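PDB 5J6C: putative reductase from Peptoclostridium difficile, which probably catalyses the FMN-dependent reduction of nitro compounds as a dimeric nitroreductase-family flavoenzyme, possibly including metronidazole among its substrates. Local coordinates for residues W71-V76 with S121-Y126; I104-D109 with S125-Q130; K156-E161 with Y168-I173. One frame throughout, in Å; residues are numbered along the deposited sequence.

Contact 1: W71-V76 with S121-Y126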
# COMPACT_ATOMS: atom_id res chain seq x y z
N TRP A 71 -11.16 6.26 -0.43
CA TRP A 71 -10.73 6.38 -1.81
C TRP A 71 -11.91 6.37 -2.78
O TRP A 71 -13.06 6.09 -2.42
CB TRP A 71 -9.75 5.25 -2.17
CG TRP A 71 -9.92 3.92 -1.43
CD1 TRP A 71 -9.02 3.35 -0.59
CD2 TRP A 71 -11.03 3.01 -1.50
NE1 TRP A 71 -9.49 2.15 -0.12
CE2 TRP A 71 -10.72 1.92 -0.67
CE3 TRP A 71 -12.25 3.01 -2.18
CZ2 TRP A 71 -11.59 0.83 -0.50
CZ3 TRP A 71 -13.10 1.94 -2.02
CH2 TRP A 71 -12.77 0.86 -1.18
N GLU A 72 -11.61 6.73 -4.03
CA GLU A 72 -12.48 6.53 -5.19
C GLU A 72 -11.58 6.32 -6.40
O GLU A 72 -10.41 6.71 -6.41
CB GLU A 72 -13.43 7.71 -5.47
CG GLU A 72 -14.01 8.34 -4.23
CD GLU A 72 -15.47 8.67 -4.35
OE1 GLU A 72 -16.06 8.36 -5.41
OE2 GLU A 72 -16.01 9.25 -3.38
N PHE A 73 -12.14 5.70 -7.44
CA PHE A 73 -11.38 5.28 -8.60
C PHE A 73 -12.00 5.87 -9.86
O PHE A 73 -13.22 5.80 -10.06
CB PHE A 73 -11.31 3.75 -8.66
CG PHE A 73 -10.87 3.14 -7.36
CD1 PHE A 73 -9.53 3.16 -6.98
CD2 PHE A 73 -11.79 2.59 -6.49
CE1 PHE A 73 -9.12 2.62 -5.76
CE2 PHE A 73 -11.40 2.05 -5.28
CZ PHE A 73 -10.06 2.06 -4.91
N ILE A 74 -11.17 6.48 -10.69
CA ILE A 74 -11.57 6.98 -11.99
C ILE A 74 -10.89 6.13 -13.04
O ILE A 74 -9.66 6.19 -13.22
CB ILE A 74 -11.25 8.47 -12.16
CG1 ILE A 74 -11.82 9.27 -10.99
CG2 ILE A 74 -11.81 8.98 -13.49
CD1 ILE A 74 -11.48 10.75 -11.05
N VAL A 75 -11.68 5.30 -13.70
CA VAL A 75 -11.22 4.48 -14.81
C VAL A 75 -11.16 5.33 -16.07
O VAL A 75 -12.16 5.97 -16.45
CB VAL A 75 -12.16 3.28 -15.00
CG1 VAL A 75 -11.75 2.43 -16.22
CG2 VAL A 75 -12.23 2.45 -13.73
N VAL A 76 -10.01 5.34 -16.73
CA VAL A 76 -9.81 6.15 -17.92
C VAL A 76 -9.34 5.25 -19.05
O VAL A 76 -8.31 4.59 -18.93
CB VAL A 76 -8.81 7.29 -17.68
CG1 VAL A 76 -8.66 8.13 -18.94
CG2 VAL A 76 -9.26 8.13 -16.51
N SER A 121 -2.90 4.26 -1.03
CA SER A 121 -1.72 3.50 -1.41
C SER A 121 -2.01 2.00 -1.39
O SER A 121 -1.52 1.26 -2.25
CB SER A 121 -0.55 3.83 -0.49
OG SER A 121 -0.26 5.20 -0.51
N ILE A 122 -2.79 1.55 -0.40
CA ILE A 122 -3.12 0.14 -0.30
C ILE A 122 -4.01 -0.28 -1.46
O ILE A 122 -3.81 -1.34 -2.06
CB ILE A 122 -3.80 -0.16 1.04
CG1 ILE A 122 -2.82 0.07 2.19
CG2 ILE A 122 -4.37 -1.57 1.04
CD1 ILE A 122 -3.50 0.37 3.49
N ALA A 123 -5.02 0.53 -1.78
CA ALA A 123 -5.89 0.20 -2.90
C ALA A 123 -5.11 0.13 -4.21
O ALA A 123 -5.30 -0.79 -5.01
CB ALA A 123 -7.03 1.22 -2.99
N ALA A 124 -4.19 1.07 -4.42
CA ALA A 124 -3.38 1.05 -5.63
C ALA A 124 -2.51 -0.19 -5.69
O ALA A 124 -2.27 -0.73 -6.78
CB ALA A 124 -2.51 2.31 -5.70
N SER A 125 -2.01 -0.66 -4.55
CA SER A 125 -1.20 -1.87 -4.56
C SER A 125 -2.06 -3.08 -4.88
O SER A 125 -1.63 -3.96 -5.64
CB SER A 125 -0.48 -2.05 -3.22
OG SER A 125 -1.31 -2.68 -2.26
N TYR A 126 -3.29 -3.12 -4.36
CA TYR A 126 -4.20 -4.21 -4.72
C TYR A 126 -4.49 -4.19 -6.21
O TYR A 126 -4.56 -5.25 -6.85
CB TYR A 126 -5.50 -4.13 -3.90
CG TYR A 126 -5.44 -4.70 -2.48
CD1 TYR A 126 -4.23 -4.77 -1.78
CD2 TYR A 126 -6.58 -5.18 -1.85
CE1 TYR A 126 -4.16 -5.29 -0.48
CE2 TYR A 126 -6.52 -5.72 -0.54
CZ TYR A 126 -5.31 -5.76 0.13
OH TYR A 126 -5.23 -6.28 1.41

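Contact 2: I104-D109 with S125-Q130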
# COMPACT_ATOMS: atom_id res chain seq x y z
N ILE A 104 -6.13 3.81 -14.08
CA ILE A 104 -7.01 4.02 -12.94
C ILE A 104 -6.38 5.12 -12.09
O ILE A 104 -5.28 4.93 -11.56
CB ILE A 104 -7.23 2.75 -12.11
CG1 ILE A 104 -7.80 1.62 -12.97
CG2 ILE A 104 -8.15 3.06 -10.93
CD1 ILE A 104 -7.96 0.36 -12.20
N VAL A 105 -7.07 6.24 -11.98
CA VAL A 105 -6.66 7.34 -11.10
C VAL A 105 -7.25 7.08 -9.73
O VAL A 105 -8.47 6.91 -9.60
CB VAL A 105 -7.12 8.69 -11.67
CG1 VAL A 105 -6.65 9.85 -10.78
CG2 VAL A 105 -6.62 8.85 -13.09
N ILE A 106 -6.39 7.02 -8.70
CA ILE A 106 -6.82 6.80 -7.32
C ILE A 106 -6.90 8.15 -6.61
O ILE A 106 -5.88 8.83 -6.41
CB ILE A 106 -5.88 5.86 -6.56
CG1 ILE A 106 -5.88 4.45 -7.14
CG2 ILE A 106 -6.31 5.79 -5.12
CD1 ILE A 106 -4.73 4.17 -8.03
N ILE A 107 -8.11 8.54 -6.22
CA ILE A 107 -8.35 9.77 -5.48
C ILE A 107 -8.91 9.39 -4.11
O ILE A 107 -9.34 8.26 -3.89
CB ILE A 107 -9.31 10.73 -6.21
CG1 ILE A 107 -10.73 10.14 -6.24
CG2 ILE A 107 -8.80 11.05 -7.61
CD1 ILE A 107 -11.79 11.06 -6.85
N ALA A 108 -8.88 10.35 -3.19
CA ALA A 108 -9.35 10.09 -1.84
C ALA A 108 -9.99 11.34 -1.27
O ALA A 108 -9.50 12.45 -1.50
CB ALA A 108 -8.21 9.62 -0.94
N ASP A 109 -11.08 11.15 -0.55
CA ASP A 109 -11.75 12.23 0.17
C ASP A 109 -10.88 12.61 1.37
O ASP A 109 -10.89 11.93 2.39
CB ASP A 109 -13.15 11.78 0.59
CG ASP A 109 -13.93 12.87 1.32
OD1 ASP A 109 -15.08 12.56 1.71
OD2 ASP A 109 -13.43 14.01 1.51
N SER A 125 -2.01 -0.66 -4.55
CA SER A 125 -1.20 -1.87 -4.56
C SER A 125 -2.06 -3.08 -4.88
O SER A 125 -1.63 -3.96 -5.64
CB SER A 125 -0.48 -2.05 -3.22
OG SER A 125 -1.31 -2.68 -2.26
N TYR A 126 -3.29 -3.12 -4.36
CA TYR A 126 -4.20 -4.21 -4.72
C TYR A 126 -4.49 -4.19 -6.21
O TYR A 126 -4.56 -5.25 -6.85
CB TYR A 126 -5.50 -4.13 -3.90
CG TYR A 126 -5.44 -4.70 -2.48
CD1 TYR A 126 -4.23 -4.77 -1.78
CD2 TYR A 126 -6.58 -5.18 -1.85
CE1 TYR A 126 -4.16 -5.29 -0.48
CE2 TYR A 126 -6.52 -5.72 -0.54
CZ TYR A 126 -5.31 -5.76 0.13
OH TYR A 126 -5.23 -6.28 1.41
N ILE A 127 -4.62 -3.00 -6.80
CA ILE A 127 -4.86 -2.89 -8.24
C ILE A 127 -3.68 -3.48 -9.01
O ILE A 127 -3.86 -4.33 -9.90
CB ILE A 127 -5.13 -1.41 -8.62
CG1 ILE A 127 -6.57 -1.04 -8.24
CG2 ILE A 127 -4.85 -1.13 -10.10
CD1 ILE A 127 -6.86 0.47 -8.21
N GLN A 128 -2.46 -3.08 -8.65
CA GLN A 128 -1.28 -3.58 -9.35
C GLN A 128 -1.11 -5.09 -9.20
O GLN A 128 -0.71 -5.76 -10.15
CB GLN A 128 -0.04 -2.84 -8.85
CG GLN A 128 -0.06 -1.36 -9.23
CD GLN A 128 1.33 -0.74 -9.16
OE1 GLN A 128 1.76 -0.27 -8.11
NE2 GLN A 128 2.05 -0.77 -10.29
N LEU A 129 -1.42 -5.64 -8.01
CA LEU A 129 -1.27 -7.08 -7.83
C LEU A 129 -2.31 -7.85 -8.63
O LEU A 129 -1.99 -8.87 -9.25
CB LEU A 129 -1.34 -7.44 -6.34
CG LEU A 129 -0.14 -7.01 -5.49
CD1 LEU A 129 -0.22 -7.47 -4.03
CD2 LEU A 129 1.15 -7.52 -6.14
N GLN A 130 -3.56 -7.39 -8.63
CA GLN A 130 -4.58 -8.09 -9.40
C GLN A 130 -4.32 -7.96 -10.90
O GLN A 130 -4.51 -8.93 -11.64
CB GLN A 130 -5.96 -7.57 -9.04
CG GLN A 130 -7.08 -8.21 -9.85
CD GLN A 130 -7.28 -9.68 -9.53
OE1 GLN A 130 -8.01 -10.04 -8.61
NE2 GLN A 130 -6.63 -10.55 -10.30

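Contact 3: K156-E161 with Y168-I173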
# COMPACT_ATOMS: atom_id res chain seq x y z
N LYS A 156 -3.76 19.27 -8.77
CA LYS A 156 -4.69 20.27 -9.29
C LYS A 156 -4.89 20.10 -10.79
O LYS A 156 -6.02 20.21 -11.29
CB LYS A 156 -4.17 21.67 -8.96
CG LYS A 156 -4.93 22.81 -9.63
CD LYS A 156 -6.34 22.89 -9.09
CE LYS A 156 -7.07 24.13 -9.57
NZ LYS A 156 -8.45 24.20 -8.98
N TYR A 157 -3.82 19.84 -11.53
CA TYR A 157 -3.95 19.60 -12.97
C TYR A 157 -4.91 18.45 -13.27
O TYR A 157 -5.80 18.57 -14.12
CB TYR A 157 -2.57 19.34 -13.57
CG TYR A 157 -2.62 19.01 -15.03
CD1 TYR A 157 -2.67 20.02 -15.99
CD2 TYR A 157 -2.61 17.69 -15.47
CE1 TYR A 157 -2.71 19.72 -17.34
CE2 TYR A 157 -2.65 17.38 -16.82
CZ TYR A 157 -2.70 18.40 -17.76
OH TYR A 157 -2.74 18.08 -19.10
N ILE A 158 -4.76 17.33 -12.55
CA ILE A 158 -5.60 16.16 -12.82
C ILE A 158 -7.05 16.43 -12.42
O ILE A 158 -7.98 16.06 -13.15
CB ILE A 158 -5.01 14.92 -12.12
CG1 ILE A 158 -3.66 14.57 -12.76
CG2 ILE A 158 -5.96 13.73 -12.25
CD1 ILE A 158 -2.82 13.60 -11.96
N ARG A 159 -7.27 17.07 -11.27
CA ARG A 159 -8.64 17.36 -10.87
C ARG A 159 -9.35 18.23 -11.90
O ARG A 159 -10.55 18.05 -12.15
CB ARG A 159 -8.67 18.04 -9.50
CG ARG A 159 -8.31 17.13 -8.33
CD ARG A 159 -8.65 17.78 -6.99
NE ARG A 159 -7.59 18.64 -6.48
CZ ARG A 159 -7.71 19.95 -6.26
NH1 ARG A 159 -8.87 20.56 -6.51
NH2 ARG A 159 -6.68 20.66 -5.79
N GLU A 160 -8.64 19.19 -12.50
CA GLU A 160 -9.25 19.98 -13.57
C GLU A 160 -9.54 19.11 -14.79
O GLU A 160 -10.57 19.26 -15.44
CB GLU A 160 -8.33 21.13 -13.97
CG GLU A 160 -8.15 22.18 -12.88
CD GLU A 160 -9.38 23.06 -12.71
OE1 GLU A 160 -10.24 23.09 -13.64
OE2 GLU A 160 -9.49 23.74 -11.66
N GLU A 161 -8.62 18.18 -15.10
CA GLU A 161 -8.79 17.36 -16.28
C GLU A 161 -9.95 16.39 -16.12
O GLU A 161 -10.68 16.13 -17.08
CB GLU A 161 -7.49 16.61 -16.56
CG GLU A 161 -7.55 15.71 -17.78
CD GLU A 161 -7.85 16.50 -19.04
OE1 GLU A 161 -7.32 17.63 -19.18
OE2 GLU A 161 -8.64 15.99 -19.87
N TYR A 168 -11.39 16.26 -2.75
CA TYR A 168 -10.59 15.10 -3.10
C TYR A 168 -9.16 15.50 -3.41
O TYR A 168 -8.89 16.58 -3.93
CB TYR A 168 -11.18 14.38 -4.31
CG TYR A 168 -12.56 13.84 -4.08
CD1 TYR A 168 -12.75 12.67 -3.36
CD2 TYR A 168 -13.68 14.51 -4.56
CE1 TYR A 168 -14.01 12.18 -3.13
CE2 TYR A 168 -14.95 14.02 -4.34
CZ TYR A 168 -15.10 12.85 -3.63
OH TYR A 168 -16.35 12.35 -3.40
N SER A 169 -8.23 14.59 -3.10
CA SER A 169 -6.84 14.70 -3.49
C SER A 169 -6.47 13.50 -4.36
O SER A 169 -6.97 12.39 -4.15
CB SER A 169 -5.94 14.77 -2.26
OG SER A 169 -4.60 14.97 -2.64
N VAL A 170 -5.57 13.71 -5.33
CA VAL A 170 -5.14 12.66 -6.24
C VAL A 170 -3.86 12.04 -5.71
O VAL A 170 -2.87 12.73 -5.48
CB VAL A 170 -4.93 13.19 -7.67
CG1 VAL A 170 -4.59 12.02 -8.61
CG2 VAL A 170 -6.17 13.91 -8.16
N GLU A 171 -3.89 10.72 -5.50
CA GLU A 171 -2.74 10.01 -4.96
C GLU A 171 -1.77 9.60 -6.05
O GLU A 171 -0.58 9.91 -5.98
CB GLU A 171 -3.20 8.77 -4.18
CG GLU A 171 -2.07 7.81 -3.83
CD GLU A 171 -0.97 8.47 -3.01
OE1 GLU A 171 0.21 8.13 -3.20
OE2 GLU A 171 -1.28 9.34 -2.18
N CYS A 172 -2.27 8.94 -7.09
CA CYS A 172 -1.43 8.37 -8.13
C CYS A 172 -2.33 7.92 -9.27
O CYS A 172 -3.55 7.78 -9.10
CB CYS A 172 -0.62 7.19 -7.59
SG CYS A 172 -1.67 5.80 -7.04
N ILE A 173 -1.71 7.71 -10.43
CA ILE A 173 -2.35 7.05 -11.56
C ILE A 173 -1.69 5.69 -11.75
O ILE A 173 -0.46 5.58 -11.73
CB ILE A 173 -2.23 7.88 -12.84
CG1 ILE A 173 -2.56 9.35 -12.56
CG2 ILE A 173 -3.15 7.32 -13.93
CD1 ILE A 173 -2.67 10.17 -13.81

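Contact 1: W71-V76 with S121-Y126
Ala123 makes a buried methyl–aromatic contact with Trp71 and Phe73, joining the outermost strand of this chain's sheet to the helix that covers one of its faces in the nitroreductase alpha/beta fold. Strand 71-76 belongs to the antiparallel sheet, which a strand of the second subunit continues beyond it, and residues 121-126 form part of helix 116-133. The methyl CB of Ala123 lies over the five-membered ring of Trp71, 4.0 Å from its centroid and 23° off the ring normal, a CH-pi contact. Phe73 meets the same methyl with the rim of its ring, and its CZ sits over the face of Trp71 that Ala123 covers, offset toward the rim. The methyl of Ala123 therefore sits between the face of Trp71 and the edge of Phe73, and the small alanine lets the helix come close, with Trp71 CA and Ala123 CA 7.9 Å apart. Phe73 CG is anti to the carbonyl carbon (chi1 -50°), which sends the ring toward the helix. Next to Ala123, Ile122 touches FMN. Its carbonyl O accepts both the helical Tyr126 N and the Ser125 hydroxyl, whose OG is 2.8 Å from Ile122 O; Ser125 OG also hydrogen-bonds Ser125 OG of the second subunit. Ala123 CB stands 3.8 Å from Trp71 CD1 and 3.7 Å from Phe73 CZ.

Contact 2: I104-D109 with S125-Q130
Ile127 extends from helix 116-133 onto Ile104 and Ile106, and the contact between the two segments consists entirely of aliphatic side chains. Ile104 and Ile127 approach tip to tip, each reaching toward the other across the helix–strand interface. In both residues CG1 is anti to the carbonyl carbon (chi1 -57° in Ile104, -78° in Ile127) and CG2 anti to the backbone N, which turns CG2 and the CD1 end toward the other residue, and these methyls meet end on. Ile104 CG2 lies 4.0 Å from Ile127 CD1, while Ile104 CD1 is 4.0 Å from Ile127 CG2. Ile106 makes a lighter contact from further along the strand, its CG1 being 4.2 Å from Ile127 CD1. The terminal methyl of Ile127 is thus shared between two residues that point to the same side of the strand, with Val105 between them facing the other way.

The same alternation orients the strand within the central sheet of the nitroreductase fold. Ile104 and Ile106 supply the hydrophobic floor under helix 116-133, and Val105 packs on Val170 of strand 168-177. Phe73 from strand 71-76 and Ile55 and Ala59 from helix 49-60 also press against Ile127, so two helices and two strands converge on this side chain.

Polar interactions lie to the sides of this aliphatic core. Main-chain bonds tie residues 104-107 to both neighbouring strands, and the helix segment is held by its own hydrogen bonds, including Leu129 N to Ser125 O at 2.9 Å. Gln128 NE2 bonds Ser138 OG, and Gln130 NE2 bonds Glu133 OE2. The flank of the helix formed by Tyr126, Leu129 and Gln130 packs against the second subunit, Leu129 meeting Tyr126 of that chain.

Contact 3: K156-E161 with Y168-I173
Ile158 packs against Val170 and Ile173, and Arg159 lays its aliphatic chain beside Val170. Ile158 crosses Val170 at a slant, CG2 to CG2 at 4.1 Å, but meets Ile173 tip to tip, with the two CD1 methyls of Ile158 and Ile173 3.9 Å apart. The Arg159 chain runs alongside Val170 in the reverse sense, bringing Arg159 CG to 3.9 Å from Val170 CG2. Arg159 CD comes within 3.3 Å of Tyr168 O.

Val170 and Ile173 can both face the helix although three residues apart because the strand carries a classic beta bulge. Glu171 and Cys172 together oppose Ile106 of strand 102-109, and Glu171 adopts a helical backbone conformation (psi -52°). Cys172 then turns to the other face of the sheet, toward Ala124 of helix 116-133, so helix 154-162 covers the sheet opposite that helix.

Asp155, in the first turn of helix 154-162, probably helps to position both sides: its OD2 forms a salt bridge with Arg159 NH2, and its OD1 accepts a hydrogen bond from Val170 N. On the outer surface, Lys156 NZ forms a salt bridge with Glu160 OE2 at 2.9 Å, on the anti lone pair of that oxygen.

In the fold
Contacts 1 and 2 lie 2 Å apart between centres and share Ser125 and Tyr126: consecutive turns of helix 116-133 rest on neighbouring strands, joined by main-chain hydrogen bonds such as Glu72 N to Ile107 O at 2.7 Å. Contact 3 lies 12 Å from contact 1 and 13 Å from contact 2, centre to centre, on the opposite face of the sheet. Strand 168-173 connects the two layers, with Glu171 N donating to Ile106 O at 2.9 Å, and Cys172 SG packs 3.8 Å from Ala124 CB. This chain contributes to two FMN pockets; the side chains of Trp71 and Ile173 each lie near a bound FMN, at about 7 Å and about 8 Å respectively.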